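Local coordinates for oligopeptide-binding protein oppA (Lactococcus lactis, PDB 3DRF) that captures oligopeptides in a large cavity by a venus fly-trap closure, as the binding protein of the OppABCDF uptake transporter, at residues Q298-G310 and A463-S477. Residues are numbered along the deposited sequence; the frame is centred on the assembly and turned at random.
Sequences QAMYISLMYYNLG and ANDWDITDGSWSLAS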
loop_
_atom_site.group_PDB
_atom_site.type_symbol
_atom_site.label_atom_id
_atom_site.label_comp_id
_atom_site.label_asym_id
_atom_site.label_seq_id
_atom_site.Cartn_x
_atom_site.Cartn_y
_atom_site.Cartn_z
ATOM N N GLN A 298 6.642 13.609 6.107
ATOM C CA GLN A 298 6.603 12.284 6.764
ATOM C C GLN A 298 5.893 11.305 5.868
ATOM O O GLN A 298 4.834 11.563 5.424
ATOM C CB GLN A 298 5.847 12.336 8.078
ATOM C CG GLN A 298 6.444 13.245 9.125
ATOM C CD GLN A 298 5.712 13.095 10.459
ATOM O OE1 GLN A 298 4.606 13.464 10.569
ATOM N NE2 GLN A 298 6.349 12.463 11.400
ATOM N N ALA A 299 6.556 10.223 5.537
ATOM C CA ALA A 299 5.977 9.225 4.622
ATOM C C ALA A 299 4.913 8.393 5.406
ATOM O O ALA A 299 5.118 7.966 6.503
ATOM C CB ALA A 299 7.031 8.355 4.008
ATOM N N MET A 300 3.805 8.186 4.770
ATOM C CA MET A 300 2.833 7.286 5.367
ATOM C C MET A 300 3.241 5.896 4.839
ATOM O O MET A 300 2.812 5.479 3.798
ATOM C CB MET A 300 1.445 7.671 4.916
ATOM C CG MET A 300 0.430 7.372 5.994
ATOM S SD MET A 300 -0.845 8.643 5.899
ATOM C CE MET A 300 -1.162 8.388 4.246
ATOM N N TYR A 301 4.239 5.323 5.522
ATOM C CA TYR A 301 5.064 4.212 4.960
ATOM C C TYR A 301 5.578 3.292 6.044
ATOM O O TYR A 301 5.917 3.717 7.113
ATOM C CB TYR A 301 6.278 4.838 4.221
ATOM C CG TYR A 301 7.345 3.878 3.651
ATOM C CD1 TYR A 301 7.302 3.469 2.350
ATOM C CD2 TYR A 301 8.391 3.424 4.441
ATOM C CE1 TYR A 301 8.329 2.652 1.833
ATOM C CE2 TYR A 301 9.362 2.619 3.954
ATOM C CZ TYR A 301 9.318 2.242 2.654
ATOM O OH TYR A 301 10.300 1.450 2.134
ATOM N N ILE A 302 5.696 2.022 5.660
ATOM C CA ILE A 302 6.442 1.041 6.449
ATOM C C ILE A 302 7.063 0.075 5.482
ATOM O O ILE A 302 6.463 -0.353 4.495
ATOM C CB ILE A 302 5.513 0.274 7.477
ATOM C CG1 ILE A 302 6.271 -0.689 8.408
ATOM C CG2 ILE A 302 4.375 -0.544 6.798
ATOM C CD1 ILE A 302 7.198 0.006 9.315
ATOM N N SER A 303 8.302 -0.278 5.778
ATOM C CA SER A 303 8.931 -1.488 5.209
ATOM C C SER A 303 9.103 -2.560 6.301
ATOM O O SER A 303 9.264 -2.248 7.415
ATOM C CB SER A 303 10.237 -1.221 4.462
ATOM O OG SER A 303 11.218 -0.700 5.383
ATOM N N LEU A 304 9.078 -3.805 5.864
ATOM C CA LEU A 304 9.060 -4.941 6.772
ATOM C C LEU A 304 9.524 -6.189 6.071
ATOM O O LEU A 304 9.423 -6.338 4.917
ATOM C CB LEU A 304 7.658 -5.140 7.419
ATOM C CG LEU A 304 6.595 -5.691 6.469
ATOM C CD1 LEU A 304 5.386 -6.057 7.346
ATOM C CD2 LEU A 304 6.172 -4.654 5.357
ATOM N N MET A 305 10.105 -7.046 6.879
ATOM C CA MET A 305 10.525 -8.338 6.421
ATOM C C MET A 305 9.431 -9.392 6.752
ATOM O O MET A 305 8.966 -9.511 7.849
ATOM C CB MET A 305 11.843 -8.687 7.157
ATOM C CG MET A 305 12.451 -10.054 6.731
ATOM S SD MET A 305 14.201 -10.256 7.270
ATOM C CE MET A 305 13.995 -10.231 9.086
ATOM N N TYR A 306 9.049 -10.158 5.746
ATOM C CA TYR A 306 8.030 -11.205 5.840
ATOM C C TYR A 306 8.644 -12.589 5.882
ATOM O O TYR A 306 9.600 -12.853 5.180
ATOM C CB TYR A 306 7.156 -11.199 4.563
ATOM C CG TYR A 306 6.126 -10.073 4.506
ATOM C CD1 TYR A 306 4.801 -10.259 4.978
ATOM C CD2 TYR A 306 6.446 -8.834 4.007
ATOM C CE1 TYR A 306 3.839 -9.259 4.921
ATOM C CE2 TYR A 306 5.478 -7.826 3.937
ATOM C CZ TYR A 306 4.201 -8.053 4.392
ATOM O OH TYR A 306 3.298 -7.010 4.332
ATOM N N TYR A 307 8.003 -13.468 6.643
ATOM C CA TYR A 307 8.302 -14.919 6.633
ATOM C C TYR A 307 7.116 -15.671 5.996
ATOM O O TYR A 307 5.983 -15.410 6.324
ATOM C CB TYR A 307 8.524 -15.390 8.057
ATOM C CG TYR A 307 9.717 -14.740 8.767
ATOM C CD1 TYR A 307 10.989 -14.673 8.174
ATOM C CD2 TYR A 307 9.544 -14.183 10.030
ATOM C CE1 TYR A 307 12.062 -14.105 8.841
ATOM C CE2 TYR A 307 10.614 -13.619 10.731
ATOM C CZ TYR A 307 11.860 -13.593 10.107
ATOM O OH TYR A 307 12.930 -13.072 10.771
ATOM N N ASN A 308 7.429 -16.668 5.185
ATOM C CA ASN A 308 6.392 -17.433 4.497
ATOM C C ASN A 308 5.986 -18.603 5.392
ATOM O O ASN A 308 6.730 -19.534 5.590
ATOM C CB ASN A 308 6.946 -17.919 3.147
ATOM C CG ASN A 308 5.864 -18.500 2.253
ATOM O OD1 ASN A 308 4.715 -18.391 2.501
ATOM N ND2 ASN A 308 6.292 -19.120 1.178
ATOM N N LEU A 309 4.758 -18.532 5.908
ATOM C CA LEU A 309 4.282 -19.465 6.937
ATOM C C LEU A 309 3.017 -20.227 6.570
ATOM O O LEU A 309 2.509 -20.928 7.350
ATOM C CB LEU A 309 4.010 -18.674 8.233
ATOM C CG LEU A 309 5.253 -17.943 8.787
ATOM C CD1 LEU A 309 4.790 -17.078 10.000
ATOM C CD2 LEU A 309 6.403 -18.870 9.234
ATOM N N GLY A 310 2.518 -20.037 5.370
ATOM C CA GLY A 310 1.293 -20.719 4.984
ATOM C C GLY A 310 0.898 -20.502 3.533
ATOM O O GLY A 310 1.697 -20.275 2.699
ATOM N N ALA A 463 3.004 -18.985 -3.095
ATOM C CA ALA A 463 4.123 -19.849 -3.507
ATOM C C ALA A 463 4.798 -20.488 -2.294
ATOM O O ALA A 463 4.798 -19.924 -1.242
ATOM C CB ALA A 463 5.131 -19.035 -4.299
ATOM N N ASN A 464 5.399 -21.632 -2.489
ATOM C CA ASN A 464 6.011 -22.355 -1.434
ATOM C C ASN A 464 7.523 -22.321 -1.535
ATOM O O ASN A 464 8.151 -22.995 -0.833
ATOM C CB ASN A 464 5.524 -23.821 -1.502
ATOM C CG ASN A 464 5.489 -24.476 -0.184
ATOM O OD1 ASN A 464 5.155 -23.860 0.803
ATOM N ND2 ASN A 464 5.857 -25.742 -0.158
ATOM N N ASP A 465 8.073 -21.514 -2.413
ATOM C CA ASP A 465 9.502 -21.530 -2.817
ATOM C C ASP A 465 10.333 -20.310 -2.410
ATOM O O ASP A 465 11.332 -20.009 -2.966
ATOM C CB ASP A 465 9.585 -21.748 -4.330
ATOM C CG ASP A 465 9.008 -20.569 -5.150
ATOM O OD1 ASP A 465 8.476 -19.609 -4.563
ATOM O OD2 ASP A 465 9.108 -20.620 -6.383
ATOM N N TRP A 466 9.800 -19.600 -1.435
ATOM C CA TRP A 466 10.530 -18.546 -0.745
ATOM C C TRP A 466 10.259 -18.667 0.764
ATOM O O TRP A 466 9.265 -19.171 1.188
ATOM C CB TRP A 466 10.155 -17.141 -1.280
ATOM C CG TRP A 466 8.692 -16.778 -0.975
ATOM C CD1 TRP A 466 7.605 -17.121 -1.700
ATOM C CD2 TRP A 466 8.224 -15.965 0.120
ATOM N NE1 TRP A 466 6.456 -16.576 -1.126
ATOM C CE2 TRP A 466 6.822 -15.881 -0.005
ATOM C CE3 TRP A 466 8.846 -15.339 1.193
ATOM C CZ2 TRP A 466 6.032 -15.201 0.915
ATOM C CZ3 TRP A 466 8.061 -14.678 2.106
ATOM C CH2 TRP A 466 6.670 -14.589 1.950
ATOM N N ASP A 467 11.231 -18.181 1.530
ATOM C CA ASP A 467 11.141 -18.147 2.976
ATOM C C ASP A 467 11.101 -16.746 3.601
ATOM O O ASP A 467 10.358 -16.535 4.525
ATOM C CB ASP A 467 12.328 -18.935 3.589
ATOM C CG ASP A 467 12.342 -20.390 3.137
ATOM O OD1 ASP A 467 11.371 -21.041 3.458
ATOM O OD2 ASP A 467 13.306 -20.790 2.492
ATOM N N ILE A 468 11.948 -15.860 3.094
ATOM C CA ILE A 468 12.069 -14.478 3.610
ATOM C C ILE A 468 11.897 -13.582 2.394
ATOM O O ILE A 468 12.410 -13.853 1.348
ATOM C CB ILE A 468 13.486 -14.230 4.187
ATOM C CG1 ILE A 468 13.834 -15.230 5.322
ATOM C CG2 ILE A 468 13.644 -12.760 4.720
ATOM C CD1 ILE A 468 15.376 -15.204 5.676
ATOM N N THR A 469 11.175 -12.478 2.555
ATOM C CA THR A 469 11.122 -11.417 1.544
ATOM C C THR A 469 10.979 -10.084 2.292
ATOM O O THR A 469 10.757 -10.036 3.432
ATOM C CB THR A 469 10.022 -11.678 0.463
ATOM O OG1 THR A 469 10.289 -10.807 -0.653
ATOM C CG2 THR A 469 8.642 -11.317 0.999
ATOM N N ASP A 470 11.101 -9.007 1.524
ATOM C CA ASP A 470 10.923 -7.621 1.997
ATOM C C ASP A 470 9.748 -7.019 1.273
ATOM O O ASP A 470 9.654 -7.148 0.088
ATOM C CB ASP A 470 12.169 -6.787 1.660
ATOM C CG ASP A 470 13.435 -7.334 2.314
ATOM O OD1 ASP A 470 13.372 -7.589 3.518
ATOM O OD2 ASP A 470 14.419 -7.476 1.635
ATOM N N GLY A 471 8.842 -6.412 2.036
ATOM C CA GLY A 471 7.747 -5.657 1.458
ATOM C C GLY A 471 7.851 -4.195 1.905
ATOM O O GLY A 471 8.524 -3.844 2.825
ATOM N N SER A 472 7.185 -3.336 1.170
ATOM C CA SER A 472 7.074 -1.917 1.527
ATOM C C SER A 472 5.653 -1.489 1.191
ATOM O O SER A 472 5.080 -1.970 0.207
ATOM C CB SER A 472 8.070 -1.056 0.745
ATOM O OG SER A 472 9.416 -1.351 1.094
ATOM N N TRP A 473 5.088 -0.599 2.006
ATOM C CA TRP A 473 3.736 -0.125 1.806
ATOM C C TRP A 473 3.658 1.378 1.879
ATOM O O TRP A 473 4.197 1.995 2.795
ATOM C CB TRP A 473 2.798 -0.677 2.889
ATOM C CG TRP A 473 2.649 -2.158 2.871
ATOM C CD1 TRP A 473 3.334 -3.071 3.631
ATOM C CD2 TRP A 473 1.758 -2.907 2.048
ATOM N NE1 TRP A 473 2.916 -4.343 3.317
ATOM C CE2 TRP A 473 1.939 -4.270 2.357
ATOM C CE3 TRP A 473 0.804 -2.556 1.088
ATOM C CZ2 TRP A 473 1.204 -5.284 1.730
ATOM C CZ3 TRP A 473 0.081 -3.566 0.463
ATOM C CH2 TRP A 473 0.299 -4.906 0.777
ATOM N N SER A 474 2.965 1.965 0.903
ATOM C CA SER A 474 2.398 3.292 1.046
ATOM C C SER A 474 1.049 3.071 1.722
ATOM O O SER A 474 0.077 2.664 1.083
ATOM C CB SER A 474 2.237 3.962 -0.311
ATOM O OG SER A 474 3.495 4.359 -0.827
ATOM N N LEU A 475 1.021 3.331 3.011
ATOM C CA LEU A 475 -0.090 2.979 3.874
ATOM C C LEU A 475 -1.333 3.858 3.649
ATOM O O LEU A 475 -1.242 4.985 3.302
ATOM C CB LEU A 475 0.333 3.086 5.349
ATOM C CG LEU A 475 1.376 2.082 5.842
ATOM C CD1 LEU A 475 1.914 2.515 7.207
ATOM C CD2 LEU A 475 0.832 0.669 5.895
ATOM N N ALA A 476 -2.496 3.247 3.934
ATOM C CA ALA A 476 -3.756 3.983 3.989
ATOM C C ALA A 476 -3.649 5.034 5.091
ATOM O O ALA A 476 -2.944 4.849 6.027
ATOM C CB ALA A 476 -4.924 2.995 4.320
ATOM N N SER A 477 -4.368 6.118 4.916
ATOM C CA SER A 477 -4.254 7.252 5.833
ATOM C C SER A 477 -5.043 7.116 7.123
ATOM O O SER A 477 -5.370 8.086 7.711
ATOM C CB SER A 477 -4.576 8.586 5.146
ATOM O OG SER A 477 -5.846 8.543 4.578
HETATM O O HOH W 1 0.975 6.453 1.968
HETATM O O HOH W 2 3.155 -17.913 0.152
HETATM O O HOH W 3 2.798 -21.973 0.737
#
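The side-chain amide of Asn308 lies flat on one face of the Trp466 indole, the two planes only 8° apart, with CB of Asn308 3.4 Å from the centroid of the six-membered ring in a CH-pi contact. With CG anti to the backbone N (chi1 -169°), the amide extends over the indole, and its ND2 gives both protons away nearly in the amide plane: to Trp466 O at 3.0 Å and to Ala463 O, also at 3.0 Å. Two bonds and a stack thus fix the amide's rotation and tie down the loop leading into strand 468-474. Were Trp466 an alanine, the Asn308 amide would lose the ring it lies on and would probably be freer to turn, with a gap opened beside Met457 of helix 450-458. At the edge of the Trp466 ring sits Tyr306 O.

Further along, Trp473 NE1 donates to Tyr306 OH, 2.9 Å away in the indole plane, and the two side chains cross at about a right angle. Leu304 CD2 packs 3.7 Å from CD1 of the same indole. Gly471 N meets the edge of the Tyr306 ring; a CB on Gly471 would probably run into Tyr306 CE2.

Backbone bonds join the strands in antiparallel register, including Trp473 N to Ile302 O at 2.9 Å. Opposite the Tyr306–Trp473 face, Tyr301 OH and Ser472 OG both hydrogen-bond the bound peptide's backbone, and the peptide pairs antiparallel with Trp473 and Ser474, extending the sheet. Strand 536-549 flanks 292-307 on its other side, helix 450-458 packs on Trp466 and Thr469, and helix 482-485 touches Leu304, Trp473 and Leu475.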